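PDB 2ICS: deacetylase EF_0837, which acts as a zinc-dependent esterase of the amidohydrolase superfamily, deacetylating acetyl-(R)-mandelate in vitro with very low efficiency. Local coordinates for residues V20-K25 with A30-T35; Q175-N180 with L202-D207. One frame throughout, in Å; residues are numbered along the deposited sequence.

Interaction 1: residues V20-K25 with A30-T35; sequences VEIAIK and AAVAAT
V20 and V32 meet obliquely on one face of an antiparallel strand pair, CG2 of V20 lying 3.6 Å from CG1 of V32. The valine methyls share this face with I22, which sits directly across from V32 in a non-hydrogen-bonded pair and whose side chain also touches L331 of strand 331-344. E21, A23, A31 and A33 occupy the reverse face. There two alanine methyls touch, A23 CB lying 3.7 Å from A31 CB, while E21 runs along the end of the partner segment. With its CG anti to the carbonyl carbon (chi1 -53°) and the chain extended beyond, E21 passes the backbone of A34 and T35: its CG comes within 3.1 Å of A34 O, and its OE1 lies 3.3 Å from T35 CA. That oxygen is held by the backbone N of I36 and a salt bridge to K10 of strand 5-13. At the other end, the extended side chain of K25 lays its CG against A30 CB.

The pair is a two-stranded beta hairpin, strands 19-25 and 28-33, at the margin of the small four-stranded sheet. Its backbone illustrates the classic beta bulge: A30 and A31 both face A23, whose O accepts A30 N at 2.7 Å and A31 N at 3.2 Å from the same side of its carbonyl plane. Beyond the bulge the regular pattern resumes, A23 N donating to A31 O at 2.8 Å, a nearly straight bond (172°), and A33 N donating to E21 O. Backbone groups thus bond across the strands, while the charge of the E21 carboxylate is probably balanced in part by K10, linking the open end of the hairpin to strand 5-13.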
# COMPACT_ATOMS: atom_id res chain seq x y z
N VAL A 20 -26.09 -0.19 -1.14
CA VAL A 20 -25.47 -0.13 -2.45
C VAL A 20 -25.59 -1.41 -3.26
O VAL A 20 -25.60 -2.51 -2.71
CB VAL A 20 -23.97 0.25 -2.33
CG1 VAL A 20 -23.19 -0.90 -1.74
CG2 VAL A 20 -23.42 0.64 -3.67
N GLU A 21 -25.70 -1.25 -4.57
CA GLU A 21 -25.79 -2.37 -5.51
C GLU A 21 -24.89 -1.95 -6.67
O GLU A 21 -24.90 -0.79 -7.07
CB GLU A 21 -27.22 -2.58 -6.00
CG GLU A 21 -28.25 -2.71 -4.88
CD GLU A 21 -29.50 -3.48 -5.30
OE1 GLU A 21 -29.94 -3.34 -6.46
OE2 GLU A 21 -30.05 -4.22 -4.45
N ILE A 22 -24.10 -2.89 -7.18
CA ILE A 22 -23.19 -2.58 -8.28
C ILE A 22 -23.46 -3.44 -9.51
O ILE A 22 -23.64 -4.64 -9.41
CB ILE A 22 -21.71 -2.77 -7.84
CG1 ILE A 22 -21.37 -1.85 -6.66
CG2 ILE A 22 -20.77 -2.45 -8.99
CD1 ILE A 22 -21.90 -2.32 -5.33
N ALA A 23 -23.47 -2.79 -10.67
CA ALA A 23 -23.70 -3.48 -11.94
C ALA A 23 -22.38 -3.50 -12.71
O ALA A 23 -21.74 -2.46 -12.88
CB ALA A 23 -24.77 -2.76 -12.75
N ILE A 24 -21.98 -4.67 -13.18
CA ILE A 24 -20.72 -4.82 -13.89
C ILE A 24 -20.85 -5.41 -15.30
O ILE A 24 -21.62 -6.34 -15.53
CB ILE A 24 -19.75 -5.73 -13.09
CG1 ILE A 24 -19.44 -5.08 -11.74
CG2 ILE A 24 -18.49 -6.00 -13.89
CD1 ILE A 24 -18.68 -5.99 -10.79
N LYS A 25 -20.08 -4.86 -16.23
CA LYS A 25 -20.07 -5.34 -17.61
C LYS A 25 -18.74 -5.00 -18.27
O LYS A 25 -18.29 -3.85 -18.22
CB LYS A 25 -21.23 -4.75 -18.42
CG LYS A 25 -21.06 -3.29 -18.78
CD LYS A 25 -22.16 -2.84 -19.73
CE LYS A 25 -21.94 -1.41 -20.20
NZ LYS A 25 -22.98 -0.99 -21.19
N ALA A 30 -20.50 -0.64 -14.42
CA ALA A 30 -21.49 -0.04 -15.31
C ALA A 30 -22.57 0.78 -14.61
O ALA A 30 -23.21 1.62 -15.24
CB ALA A 30 -22.14 -1.13 -16.16
N ALA A 31 -22.77 0.55 -13.32
CA ALA A 31 -23.78 1.30 -12.57
C ALA A 31 -23.67 1.05 -11.07
O ALA A 31 -23.30 -0.04 -10.64
CB ALA A 31 -25.18 0.93 -13.06
N VAL A 32 -24.00 2.07 -10.29
CA VAL A 32 -23.96 1.99 -8.84
C VAL A 32 -25.13 2.78 -8.26
O VAL A 32 -25.29 3.96 -8.55
CB VAL A 32 -22.65 2.58 -8.26
CG1 VAL A 32 -22.65 2.44 -6.75
CG2 VAL A 32 -21.44 1.88 -8.88
N ALA A 33 -25.94 2.13 -7.44
CA ALA A 33 -27.09 2.79 -6.83
C ALA A 33 -27.58 1.97 -5.64
O ALA A 33 -27.18 0.82 -5.48
CB ALA A 33 -28.21 2.95 -7.85
N ALA A 34 -28.45 2.56 -4.83
CA ALA A 34 -28.99 1.87 -3.67
C ALA A 34 -29.76 0.64 -4.16
O ALA A 34 -29.82 -0.39 -3.49
CB ALA A 34 -29.91 2.80 -2.89
N THR A 35 -30.35 0.76 -5.35
CA THR A 35 -31.10 -0.33 -5.94
C THR A 35 -30.94 -0.32 -7.46
O THR A 35 -31.11 0.71 -8.10
CB THR A 35 -32.60 -0.25 -5.59
OG1 THR A 35 -32.78 -0.49 -4.19
CG2 THR A 35 -33.40 -1.30 -6.37

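Interaction 2: residues Q175-N180 with L202-D207; sequences QIQQEN and LMEKGD
Q177 reaches across to D207 from the C-terminal part of helix 168-178. Its CB starts toward the opposing loop and its chain is fully extended: CG stands anti to the backbone N (chi1 178°), and the extended chain carries the amide out from the helix; the Q177 side chain also touches L185. CD arrives 3.8 Å from D207 OD1. NE2 then donates to that same OD1 at 3.1 Å, the N-H pointing well at the oxygen (158°) and meeting it nearly in line with its C-O bond. Amide and carboxylate are almost coplanar, only 17° apart, and the acceptor lies in the amide plane. NE2 has a second acceptor in I183 O, while OE1 is taken by the ammonium of K174, one helical turn earlier.

In this TIM barrel, helix 168-178 leads into strand 186-189, and segment 202-207, which follows helix 196-202, leads into the adjacent parallel strand 208-210. Their meeting therefore lies at the N-terminal ends of these strands, beyond which the chain runs on to the zinc ligands H188 and H211; D207 and H188 have side chains about 12 Å apart. The loop itself closes as a type II beta turn from E204 to D207, with D207 N bonded to E204 O at 2.9 Å. The other carboxylate oxygen, D207 OD2, accepts E204 N in a short bond of 2.6 Å and forms a salt bridge to K174, which also pairs with E204 OE1.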
# COMPACT_ATOMS: atom_id res chain seq x y z
N GLN A 175 16.06 13.38 -9.25
CA GLN A 175 16.48 13.71 -10.61
C GLN A 175 15.78 12.76 -11.58
O GLN A 175 15.23 13.18 -12.60
CB GLN A 175 17.99 13.56 -10.75
CG GLN A 175 18.53 13.73 -12.16
CD GLN A 175 19.98 13.31 -12.28
OE1 GLN A 175 20.84 13.82 -11.56
NE2 GLN A 175 20.27 12.38 -13.19
N ILE A 176 15.82 11.47 -11.26
CA ILE A 176 15.19 10.44 -12.06
C ILE A 176 13.69 10.71 -12.18
O ILE A 176 13.08 10.42 -13.21
CB ILE A 176 15.39 9.05 -11.43
CG1 ILE A 176 16.87 8.69 -11.42
CG2 ILE A 176 14.57 8.00 -12.19
CD1 ILE A 176 17.20 7.43 -10.67
N GLN A 177 13.11 11.27 -11.12
CA GLN A 177 11.68 11.59 -11.11
C GLN A 177 11.45 12.71 -12.12
O GLN A 177 10.50 12.68 -12.90
CB GLN A 177 11.24 12.04 -9.72
CG GLN A 177 9.77 12.45 -9.63
CD GLN A 177 9.35 12.86 -8.22
OE1 GLN A 177 9.91 13.79 -7.63
NE2 GLN A 177 8.35 12.17 -7.67
N GLN A 178 12.33 13.70 -12.08
CA GLN A 178 12.26 14.84 -12.97
C GLN A 178 12.37 14.38 -14.43
O GLN A 178 11.69 14.90 -15.31
CB GLN A 178 13.41 15.80 -12.66
CG GLN A 178 13.39 17.10 -13.45
CD GLN A 178 12.34 18.07 -12.95
OE1 GLN A 178 11.15 17.77 -12.96
NE2 GLN A 178 12.79 19.24 -12.50
N GLU A 179 13.23 13.39 -14.67
CA GLU A 179 13.44 12.87 -16.01
C GLU A 179 12.33 11.96 -16.54
O GLU A 179 12.34 11.59 -17.71
CB GLU A 179 14.77 12.11 -16.06
CG GLU A 179 16.01 12.99 -15.95
CD GLU A 179 17.30 12.19 -15.85
OE1 GLU A 179 17.52 11.29 -16.69
OE2 GLU A 179 18.10 12.46 -14.93
N ASN A 180 11.38 11.60 -15.68
CA ASN A 180 10.29 10.74 -16.10
C ASN A 180 8.89 11.25 -15.77
O ASN A 180 8.09 10.56 -15.14
CB ASN A 180 10.48 9.33 -15.52
CG ASN A 180 11.78 8.69 -15.97
OD1 ASN A 180 12.87 9.16 -15.63
ND2 ASN A 180 11.68 7.61 -16.74
N LEU A 202 14.14 17.16 1.24
CA LEU A 202 14.22 16.98 -0.20
C LEU A 202 12.92 16.47 -0.84
O LEU A 202 12.74 16.57 -2.05
CB LEU A 202 15.37 16.03 -0.55
CG LEU A 202 16.78 16.62 -0.54
CD1 LEU A 202 17.16 17.09 0.86
CD2 LEU A 202 17.77 15.57 -1.03
N MSE A 203 12.02 15.94 -0.03
CA MSE A 203 10.76 15.43 -0.55
C MSE A 203 9.73 16.54 -0.76
O MSE A 203 9.72 17.54 -0.04
CB MSE A 203 10.20 14.35 0.38
CG MSE A 203 11.11 13.13 0.50
SE MSE A 203 10.40 11.75 1.64
CE MSE A 203 10.98 12.43 3.32
N GLU A 204 8.86 16.35 -1.74
CA GLU A 204 7.83 17.33 -2.06
C GLU A 204 6.44 16.72 -2.00
O GLU A 204 6.29 15.49 -1.90
CB GLU A 204 8.08 17.90 -3.46
CG GLU A 204 9.47 18.49 -3.67
CD GLU A 204 9.72 18.86 -5.12
OE1 GLU A 204 9.70 17.96 -5.99
OE2 GLU A 204 9.94 20.06 -5.40
N LYS A 205 5.42 17.57 -2.07
CA LYS A 205 4.05 17.10 -2.07
C LYS A 205 3.93 16.03 -3.14
O LYS A 205 4.42 16.21 -4.25
CB LYS A 205 3.09 18.25 -2.39
CG LYS A 205 1.64 17.82 -2.49
CD LYS A 205 0.74 18.96 -2.95
CE LYS A 205 -0.70 18.51 -3.08
NZ LYS A 205 -1.60 19.59 -3.57
N GLY A 206 3.29 14.91 -2.80
CA GLY A 206 3.14 13.84 -3.77
C GLY A 206 4.12 12.71 -3.55
O GLY A 206 3.85 11.57 -3.93
N ASP A 207 5.27 13.02 -2.96
CA ASP A 207 6.26 11.99 -2.67
C ASP A 207 5.70 11.19 -1.51
O ASP A 207 5.17 11.76 -0.56
CB ASP A 207 7.61 12.62 -2.29
CG ASP A 207 8.31 13.29 -3.47
OD1 ASP A 207 8.14 12.82 -4.62
OD2 ASP A 207 9.05 14.27 -3.24

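Interaction 1 precedes interaction 2 along the chain, the first complete before the second begins, and the two do not touch: their centres are 38 Å apart and their nearest atoms about 27 Å. They have no sheet in common. The 20-25/30-35 hairpin edges the small mixed sheet near the N-terminus, away from the metal site, whereas 175-180/202-207 joins a helix and a loop that lead into two neighbouring strands, 186-189 and 208-210, of the parallel sheet. Together they sample the two-part build of this amidohydrolase: a peripheral beta-rich unit, and a barrel in which the second contact ties together the elements leading into the strands on or just after which the zinc ligands H188 and H211 lie.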